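Local atomic coordinates of latent form of PPO4 Tyrosinase (PDB entry 4OUA), a protein that uses a pair of copper ions to hydroxylate monophenols and oxidise the resulting o-diphenols to o-quinones, reactions that start melanin synthesis. Residues N228-S233 / W300-P305. Numbering follows the deposited sequence.
Sequences NWEAFS and WVTQGP. With NA (sodium ion), chain K.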
loop_
_atom_site.group_PDB
_atom_site.type_symbol
_atom_site.label_atom_id
_atom_site.label_comp_id
_atom_site.label_asym_id
_atom_site.label_seq_id
_atom_site.Cartn_x
_atom_site.Cartn_y
_atom_site.Cartn_z
ATOM N N ASN B 228 -17.322 -0.769 -5.616
ATOM C CA ASN B 228 -17.458 0.644 -5.954
ATOM C C ASN B 228 -16.215 1.433 -5.560
ATOM O O ASN B 228 -15.400 0.969 -4.763
ATOM C CB ASN B 228 -18.702 1.243 -5.290
ATOM C CG ASN B 228 -18.610 1.257 -3.778
ATOM O OD1 ASN B 228 -18.051 2.182 -3.189
ATOM N ND2 ASN B 228 -19.169 0.235 -3.141
ATOM N N TRP B 229 -16.072 2.630 -6.121
ATOM C CA TRP B 229 -14.858 3.417 -5.944
ATOM C C TRP B 229 -14.631 3.860 -4.499
ATOM O O TRP B 229 -13.503 3.838 -4.012
ATOM C CB TRP B 229 -14.884 4.644 -6.857
ATOM C CG TRP B 229 -13.581 5.378 -6.890
ATOM C CD1 TRP B 229 -13.270 6.528 -6.225
ATOM C CD2 TRP B 229 -12.404 5.003 -7.615
ATOM N NE1 TRP B 229 -11.974 6.897 -6.497
ATOM C CE2 TRP B 229 -11.420 5.976 -7.348
ATOM C CE3 TRP B 229 -12.088 3.939 -8.467
ATOM C CZ2 TRP B 229 -10.143 5.919 -7.902
ATOM C CZ3 TRP B 229 -10.818 3.883 -9.016
ATOM C CH2 TRP B 229 -9.861 4.867 -8.730
ATOM N N GLU B 230 -15.700 4.263 -3.819
ATOM C CA GLU B 230 -15.589 4.774 -2.454
ATOM C C GLU B 230 -15.069 3.721 -1.477
ATOM O O GLU B 230 -14.346 4.041 -0.533
ATOM C CB GLU B 230 -16.943 5.305 -1.972
ATOM C CG GLU B 230 -17.271 6.712 -2.453
ATOM C CD GLU B 230 -16.413 7.772 -1.784
ATOM O OE1 GLU B 230 -15.696 7.438 -0.815
ATOM O OE2 GLU B 230 -16.457 8.940 -2.226
ATOM N N ALA B 231 -15.438 2.466 -1.711
ATOM C CA ALA B 231 -15.050 1.376 -0.824
ATOM C C ALA B 231 -13.639 0.881 -1.119
ATOM O O ALA B 231 -13.005 0.244 -0.276
ATOM C CB ALA B 231 -16.042 0.231 -0.935
ATOM N N PHE B 232 -13.152 1.184 -2.319
ATOM C CA PHE B 232 -11.863 0.679 -2.780
ATOM C C PHE B 232 -10.759 1.733 -2.746
ATOM O O PHE B 232 -9.587 1.407 -2.563
ATOM C CB PHE B 232 -11.998 0.127 -4.203
ATOM C CG PHE B 232 -10.683 -0.175 -4.866
ATOM C CD1 PHE B 232 -10.051 -1.390 -4.662
ATOM C CD2 PHE B 232 -10.078 0.756 -5.696
ATOM C CE1 PHE B 232 -8.841 -1.668 -5.270
ATOM C CE2 PHE B 232 -8.869 0.482 -6.306
ATOM C CZ PHE B 232 -8.251 -0.731 -6.095
ATOM N N SER B 233 -11.135 2.996 -2.914
ATOM C CA SER B 233 -10.151 4.051 -3.123
ATOM C C SER B 233 -9.534 4.611 -1.841
ATOM O O SER B 233 -8.326 4.834 -1.791
ATOM C CB SER B 233 -10.775 5.198 -3.921
ATOM O OG SER B 233 -11.675 5.943 -3.121
ATOM N N TRP B 300 -14.731 3.438 -12.061
ATOM C CA TRP B 300 -13.618 4.374 -11.950
ATOM C C TRP B 300 -13.913 5.450 -10.907
ATOM O O TRP B 300 -14.752 5.258 -10.029
ATOM C CB TRP B 300 -13.320 5.002 -13.313
ATOM C CG TRP B 300 -11.908 5.495 -13.460
ATOM C CD1 TRP B 300 -11.510 6.725 -13.900
ATOM C CD2 TRP B 300 -10.710 4.770 -13.157
ATOM N NE1 TRP B 300 -10.140 6.807 -13.896
ATOM C CE2 TRP B 300 -9.625 5.620 -13.442
ATOM C CE3 TRP B 300 -10.450 3.483 -12.675
ATOM C CZ2 TRP B 300 -8.300 5.228 -13.263
ATOM C CZ3 TRP B 300 -9.136 3.094 -12.498
ATOM C CH2 TRP B 300 -8.077 3.963 -12.790
ATOM N N VAL B 301 -13.221 6.578 -11.009
ATOM C CA VAL B 301 -13.319 7.641 -10.013
ATOM C C VAL B 301 -14.720 8.236 -9.910
ATOM O O VAL B 301 -15.329 8.602 -10.914
ATOM C CB VAL B 301 -12.329 8.780 -10.314
ATOM C CG1 VAL B 301 -12.388 9.834 -9.219
ATOM C CG2 VAL B 301 -10.920 8.231 -10.458
ATOM N N THR B 302 -15.223 8.325 -8.684
ATOM C CA THR B 302 -16.497 8.976 -8.417
ATOM C C THR B 302 -16.243 10.316 -7.737
ATOM O O THR B 302 -15.128 10.587 -7.291
ATOM C CB THR B 302 -17.407 8.111 -7.526
ATOM O OG1 THR B 302 -16.809 7.960 -6.232
ATOM C CG2 THR B 302 -17.615 6.738 -8.149
ATOM N N GLN B 303 -17.270 11.153 -7.653
ATOM C CA GLN B 303 -17.106 12.466 -7.043
ATOM C C GLN B 303 -16.994 12.356 -5.526
ATOM O O GLN B 303 -17.680 11.551 -4.897
ATOM C CB GLN B 303 -18.263 13.389 -7.427
ATOM C CG GLN B 303 -18.078 14.822 -6.962
ATOM C CD GLN B 303 -18.792 15.822 -7.849
ATOM O OE1 GLN B 303 -19.253 15.484 -8.940
ATOM N NE2 GLN B 303 -18.885 17.065 -7.387
ATOM N N GLY B 304 -16.113 13.165 -4.947
ATOM C CA GLY B 304 -15.888 13.157 -3.514
ATOM C C GLY B 304 -15.217 14.431 -3.039
ATOM O O GLY B 304 -14.703 15.203 -3.846
ATOM N N PRO B 305 -15.220 14.661 -1.719
ATOM C CA PRO B 305 -14.643 15.871 -1.135
ATOM C C PRO B 305 -13.184 15.714 -0.717
ATOM O O PRO B 305 -12.755 14.619 -0.353
ATOM C CB PRO B 305 -15.525 16.102 0.089
ATOM C CG PRO B 305 -15.855 14.712 0.541
ATOM C CD PRO B 305 -15.939 13.860 -0.712
HETATM NA NA NA K . -13.963 4.440 1.827
#
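The indole of Trp229 lies flat beneath the backbone of residues 300-302, an example of a tryptophan face serving as the floor for an extended chain. Val301 CA stands over the five-membered ring, 3.6 Å from its centroid and only 8° off the normal, a CH-pi contact. The carbonyl carbon of Trp300 covers the same face nearer the rim, and Val301 CG2 reaches Trp229 CZ2 at 3.5 Å. With CG anti to the backbone N (chi1 -171°), the indole leaves the short helix toward this chain, while Ser233 CB, one turn further on, backs its opposite face. At the benzo end, Trp229 CZ3 comes within 3.7 Å of Trp300 CE3; the two six-membered rings are inclined obliquely, their planes at 57°. Thr302 CG2 packs against Trp229 CB at 3.7 Å. The buried indole N-H is satisfied by Val84 O, which helps fix the ring's rotation. A leucine in place of Trp229 would probably lose the flat face under Val301 CA, open a gap beside Trp300 and leave Val84 O without this donor. Beside this packing, Glu230 O binds a sodium ion at 2.4 Å, with Gly236 O as another ligand. Asn228 caps helix 229-233, its OD1 accepting from Ala231 N. The contact thus joins that helix to the segment following helix 277-295, with Pro87 and Thr88 of helix 86-109 alongside and strand 304-305 leading away to pair with strand 318-319.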